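PDB 3FHK: UPF0403 protein yphP from Bacillus subtilis, which acts as a dithiol bacilliredoxin, removing bacillithiol from S-bacillithiolated proteins, and has protein disulfide isomerase activity. Local coordinates for residues 56-61 with 125-130; 61-66 with 106-111. The protein carries 2 engineered substitutions. All blocks are in the same frame, centred on the assembly; numbering follows the deposited sequence.

Contact 1: 56-61 with 125-130; sequences CGCAAG and HEIEGH
C58 faces I127 and E128 in a loop where backbone carbonyls pack the imidazole of H130: E126 O sits 3.3 Å above one face of the ring, displaced from its centre, and I127 O lies in plane at its edge. The ring also donates through NE2 to H125 O at 3.0 Å, a bent bond (141° at the hydrogen) that leaves the ring plane by 15°. With ND1 hydrogen-bonded to E134 of helix 132-146, both ring nitrogens have partners, which probably restrains the rotation of the imidazole. A type II turn from I127 to H130 folds the backbone back, H130 N bonding to I127 O at 3.2 Å.

Between the segments the contact is small. C58 SG comes within 4.2 Å of E128 CB, at the base of that side chain, while I127 CG2 approaches C58 O at 4.2 Å and C58 SG at 4.5 Å. E128 runs out extended, CG anti to its N (chi1 172°), and its carboxylate forms a salt bridge with R124.

C56 and C58 are the two nucleophiles of the CXC motif; C56 occupies the N-cap position before helix 57-73. Their redox-active disulfide is absent here. No hydrogen bond joins the segments: residues 125-130 meet the sulfur of C58 through van der Waals contact, and R124 also touches it, consistent with a thiol that must pair with and part from C56.

Contact 2: 61-66 with 106-111; sequences GLARPA and SSPSMA
A63 and P108 bring their CA atoms to 6.7 Å where helix 57-73, widened to a pi-type turn at 61-63, passes the loop leading into strand 109-114, with a cis peptide bond joining S107 to P108. The methyl of A63 rests against the CB-CG side of the proline ring, 3.7 Å from P108 CB and 3.8 Å from P108 CG. In the strand that follows, M110 reaches back toward the helix. Its SD is anti to CA (chi2 180°), which carries the sulfur to 4.4 Å from A63 O; A67, one turn on, also touches this side chain.

A cis-proline beside the active-site cysteines is a hallmark of the thioredoxin fold, and P108 fits that role: its side chain lies about 4 Å from those of C56 and C58. The strand is fixed in the sheet by backbone bonds of S109 to V52 on one neighbouring strand and of M110 to I122 on another.

Polar groups hold the approach to the proline. S109 OG, its CB pointing away from the helix, donates to S106 O at 2.9 Å, arriving 47° above the carbonyl plane. R124 takes hold of the same loop twice, through NH1 to S107 O and through its backbone N to S106 OG. On the helix, R64 also turns from this contact, and makes a salt bridge with E22 of helix 2-24 and a hydrogen bond with N53.

Overall arrangement
The two contacts lie on consecutive turns of helix 57-73, their centres about 6 Å apart, and G61 belongs to both. Along the chain the order is 56-61, 61-66, 106-111, 125-130, so contact 2 falls within the span bridged by contact 1. Probable hydrogen bonds of A63 N to C58 O and R64 N to A59 O, both five residues apart as in a pi-type turn, tie the turns together, and I127 of contact 1 packs on both L62 and M110 of contact 2. The start of the helix thus meets the cis-proline loop and the loop before helix 132-146, and these two loops, with R124, flank the CXC motif in a thioredoxin-like active site.

Contact 1: 56-61 with 125-130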
loop_
_atom_site.group_PDB
_atom_site.type_symbol
_atom_site.label_atom_id
_atom_site.label_comp_id
_atom_site.label_asym_id
_atom_site.label_seq_id
_atom_site.Cartn_x
_atom_site.Cartn_y
_atom_site.Cartn_z
ATOM N N CYS A 56 -10.607 -15.159 -8.131
ATOM C CA CYS A 56 -10.208 -16.196 -7.189
ATOM C C CYS A 56 -9.498 -17.373 -7.866
ATOM O O CYS A 56 -9.590 -17.573 -9.073
ATOM C CB CYS A 56 -11.427 -16.688 -6.421
ATOM S SG CYS A 56 -12.666 -17.319 -7.532
ATOM N N GLY A 57 -8.792 -18.153 -7.061
ATOM C CA GLY A 57 -7.996 -19.259 -7.546
ATOM C C GLY A 57 -8.773 -20.246 -8.389
ATOM O O GLY A 57 -8.260 -20.765 -9.374
ATOM N N CYS A 58 -10.015 -20.516 -8.023
ATOM C CA CYS A 58 -10.725 -21.587 -8.706
ATOM C C CYS A 58 -11.308 -21.155 -10.061
ATOM O O CYS A 58 -11.641 -21.998 -10.893
ATOM C CB CYS A 58 -11.780 -22.216 -7.803
ATOM S SG CYS A 58 -13.350 -21.430 -7.931
ATOM N N ALA A 59 -11.409 -19.846 -10.281
ATOM C CA ALA A 59 -11.645 -19.311 -11.618
ATOM C C ALA A 59 -10.421 -19.568 -12.502
ATOM O O ALA A 59 -10.555 -19.971 -13.666
ATOM C CB ALA A 59 -11.940 -17.824 -11.553
ATOM N N ALA A 60 -9.237 -19.326 -11.934
ATOM C CA ALA A 60 -7.950 -19.524 -12.617
ATOM C C ALA A 60 -7.632 -20.991 -12.861
ATOM O O ALA A 60 -7.189 -21.368 -13.945
ATOM C CB ALA A 60 -6.808 -18.883 -11.804
ATOM N N GLY A 61 -7.846 -21.814 -11.843
ATOM C CA GLY A 61 -7.457 -23.211 -11.901
ATOM C C GLY A 61 -8.481 -24.148 -12.512
ATOM O O GLY A 61 -8.138 -25.246 -12.960
ATOM N N HIS A 125 -20.399 -23.887 -6.759
ATOM C CA HIS A 125 -20.224 -25.126 -5.994
ATOM C C HIS A 125 -20.099 -26.352 -6.889
ATOM O O HIS A 125 -19.729 -27.428 -6.429
ATOM C CB HIS A 125 -21.325 -25.309 -4.939
ATOM C CG HIS A 125 -22.662 -25.682 -5.503
ATOM N ND1 HIS A 125 -23.704 -24.787 -5.607
ATOM C CD2 HIS A 125 -23.132 -26.864 -5.973
ATOM C CE1 HIS A 125 -24.756 -25.395 -6.128
ATOM N NE2 HIS A 125 -24.435 -26.655 -6.358
ATOM N N GLU A 126 -20.383 -26.170 -8.174
ATOM C CA GLU A 126 -20.273 -27.240 -9.154
ATOM C C GLU A 126 -18.886 -27.166 -9.767
ATOM O O GLU A 126 -18.477 -28.030 -10.553
ATOM C CB GLU A 126 -21.330 -27.065 -10.241
ATOM C CG GLU A 126 -22.078 -28.329 -10.601
ATOM C CD GLU A 126 -23.165 -28.661 -9.605
ATOM O OE1 GLU A 126 -24.345 -28.373 -9.895
ATOM O OE2 GLU A 126 -22.842 -29.199 -8.527
ATOM N N ILE A 127 -18.162 -26.122 -9.387
ATOM C CA ILE A 127 -16.830 -25.868 -9.913
ATOM C C ILE A 127 -15.765 -26.043 -8.835
ATOM O O ILE A 127 -14.859 -26.864 -8.972
ATOM C CB ILE A 127 -16.726 -24.445 -10.496
ATOM C CG1 ILE A 127 -17.725 -24.276 -11.645
ATOM C CG2 ILE A 127 -15.281 -24.152 -10.943
ATOM C CD1 ILE A 127 -17.695 -22.894 -12.315
ATOM N N GLU A 128 -15.877 -25.263 -7.768
ATOM C CA GLU A 128 -14.950 -25.364 -6.655
ATOM C C GLU A 128 -14.969 -26.764 -6.072
ATOM O O GLU A 128 -16.028 -27.383 -5.962
ATOM C CB GLU A 128 -15.318 -24.362 -5.569
ATOM C CG GLU A 128 -14.529 -24.532 -4.283
ATOM C CD GLU A 128 -14.652 -23.318 -3.394
ATOM O OE1 GLU A 128 -15.794 -22.868 -3.152
ATOM O OE2 GLU A 128 -13.604 -22.807 -2.945
ATOM N N GLY A 129 -13.790 -27.257 -5.697
ATOM C CA GLY A 129 -13.672 -28.567 -5.091
ATOM C C GLY A 129 -13.722 -29.728 -6.068
ATOM O O GLY A 129 -13.497 -30.866 -5.675
ATOM N N HIS A 130 -14.018 -29.449 -7.336
ATOM C CA HIS A 130 -14.007 -30.483 -8.376
ATOM C C HIS A 130 -12.743 -30.354 -9.227
ATOM O O HIS A 130 -12.009 -29.374 -9.109
ATOM C CB HIS A 130 -15.242 -30.367 -9.281
ATOM C CG HIS A 130 -16.531 -30.330 -8.533
ATOM N ND1 HIS A 130 -17.385 -31.409 -8.464
ATOM C CD2 HIS A 130 -17.107 -29.347 -7.798
ATOM C CE1 HIS A 130 -18.433 -31.091 -7.726
ATOM N NE2 HIS A 130 -18.286 -29.848 -7.309
#

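Contact 2: 61-66 with 106-111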
loop_
_atom_site.group_PDB
_atom_site.type_symbol
_atom_site.label_atom_id
_atom_site.label_comp_id
_atom_site.label_asym_id
_atom_site.label_seq_id
_atom_site.Cartn_x
_atom_site.Cartn_y
_atom_site.Cartn_z
ATOM N N GLY A 61 -7.846 -21.814 -11.843
ATOM C CA GLY A 61 -7.457 -23.211 -11.901
ATOM C C GLY A 61 -8.481 -24.148 -12.512
ATOM O O GLY A 61 -8.138 -25.246 -12.960
ATOM N N LEU A 62 -9.740 -23.733 -12.545
ATOM C CA LEU A 62 -10.782 -24.647 -13.004
ATOM C C LEU A 62 -11.705 -24.042 -14.058
ATOM O O LEU A 62 -11.825 -24.574 -15.163
ATOM C CB LEU A 62 -11.600 -25.163 -11.820
ATOM C CG LEU A 62 -10.790 -25.808 -10.692
ATOM C CD1 LEU A 62 -11.656 -26.046 -9.464
ATOM C CD2 LEU A 62 -10.157 -27.108 -11.161
ATOM N N ALA A 63 -12.344 -22.930 -13.713
ATOM C CA ALA A 63 -13.411 -22.389 -14.548
ATOM C C ALA A 63 -12.929 -21.925 -15.920
ATOM O O ALA A 63 -13.437 -22.392 -16.938
ATOM C CB ALA A 63 -14.140 -21.271 -13.826
ATOM N N ARG A 64 -11.971 -20.998 -15.950
ATOM C CA ARG A 64 -11.469 -20.480 -17.226
ATOM C C ARG A 64 -10.882 -21.587 -18.113
ATOM O O ARG A 64 -11.244 -21.706 -19.284
ATOM C CB ARG A 64 -10.468 -19.333 -17.019
ATOM C CG ARG A 64 -11.121 -18.062 -16.475
ATOM C CD ARG A 64 -10.258 -16.819 -16.702
ATOM N NE ARG A 64 -9.007 -16.905 -15.955
ATOM C CZ ARG A 64 -8.838 -16.456 -14.715
ATOM N NH1 ARG A 64 -9.842 -15.868 -14.085
ATOM N NH2 ARG A 64 -7.664 -16.590 -14.107
ATOM N N PRO A 65 -9.993 -22.417 -17.547
ATOM C CA PRO A 65 -9.385 -23.467 -18.375
ATOM C C PRO A 65 -10.445 -24.438 -18.903
ATOM O O PRO A 65 -10.385 -24.851 -20.067
ATOM C CB PRO A 65 -8.434 -24.185 -17.408
ATOM C CG PRO A 65 -8.224 -23.229 -16.260
ATOM C CD PRO A 65 -9.433 -22.358 -16.185
ATOM N N ALA A 66 -11.408 -24.795 -18.056
ATOM C CA ALA A 66 -12.444 -25.758 -18.448
ATOM C C ALA A 66 -13.323 -25.206 -19.555
ATOM O O ALA A 66 -13.650 -25.909 -20.504
ATOM C CB ALA A 66 -13.290 -26.155 -17.256
ATOM N N SER A 106 -23.244 -16.335 -8.004
ATOM C CA SER A 106 -21.995 -16.925 -7.542
ATOM C C SER A 106 -20.916 -16.709 -8.593
ATOM O O SER A 106 -21.210 -16.378 -9.742
ATOM C CB SER A 106 -22.152 -18.417 -7.219
ATOM O OG SER A 106 -22.266 -19.206 -8.393
ATOM N N SER A 107 -19.670 -16.935 -8.199
ATOM C CA SER A 107 -18.523 -16.521 -8.994
ATOM C C SER A 107 -17.319 -17.395 -8.630
ATOM O O SER A 107 -16.984 -17.521 -7.450
ATOM C CB SER A 107 -18.222 -15.059 -8.661
ATOM O OG SER A 107 -17.229 -14.530 -9.502
ATOM N N PRO A 108 -16.678 -18.029 -9.626
ATOM C CA PRO A 108 -17.052 -18.043 -11.039
ATOM C C PRO A 108 -18.287 -18.900 -11.218
ATOM O O PRO A 108 -18.607 -19.699 -10.350
ATOM C CB PRO A 108 -15.860 -18.752 -11.692
ATOM C CG PRO A 108 -15.372 -19.675 -10.602
ATOM C CD PRO A 108 -15.437 -18.800 -9.398
ATOM N N SER A 109 -18.980 -18.731 -12.332
ATOM C CA SER A 109 -20.081 -19.623 -12.654
ATOM C C SER A 109 -20.271 -19.591 -14.163
ATOM O O SER A 109 -19.664 -18.769 -14.847
ATOM C CB SER A 109 -21.353 -19.234 -11.878
ATOM O OG SER A 109 -21.759 -17.901 -12.163
ATOM N N MET A 110 -21.090 -20.489 -14.690
ATOM C CA MET A 110 -21.278 -20.557 -16.135
ATOM C C MET A 110 -22.742 -20.834 -16.487
ATOM O O MET A 110 -23.423 -21.586 -15.796
ATOM C CB MET A 110 -20.370 -21.630 -16.730
ATOM C CG MET A 110 -18.869 -21.359 -16.557
ATOM S SD MET A 110 -17.812 -22.654 -17.260
ATOM C CE MET A 110 -17.503 -23.632 -15.799
ATOM N N ALA A 111 -23.231 -20.206 -17.551
ATOM C CA ALA A 111 -24.537 -20.547 -18.077
ATOM C C ALA A 111 -24.490 -20.853 -19.564
ATOM O O ALA A 111 -23.843 -20.141 -20.339
ATOM C CB ALA A 111 -25.562 -19.435 -17.789
#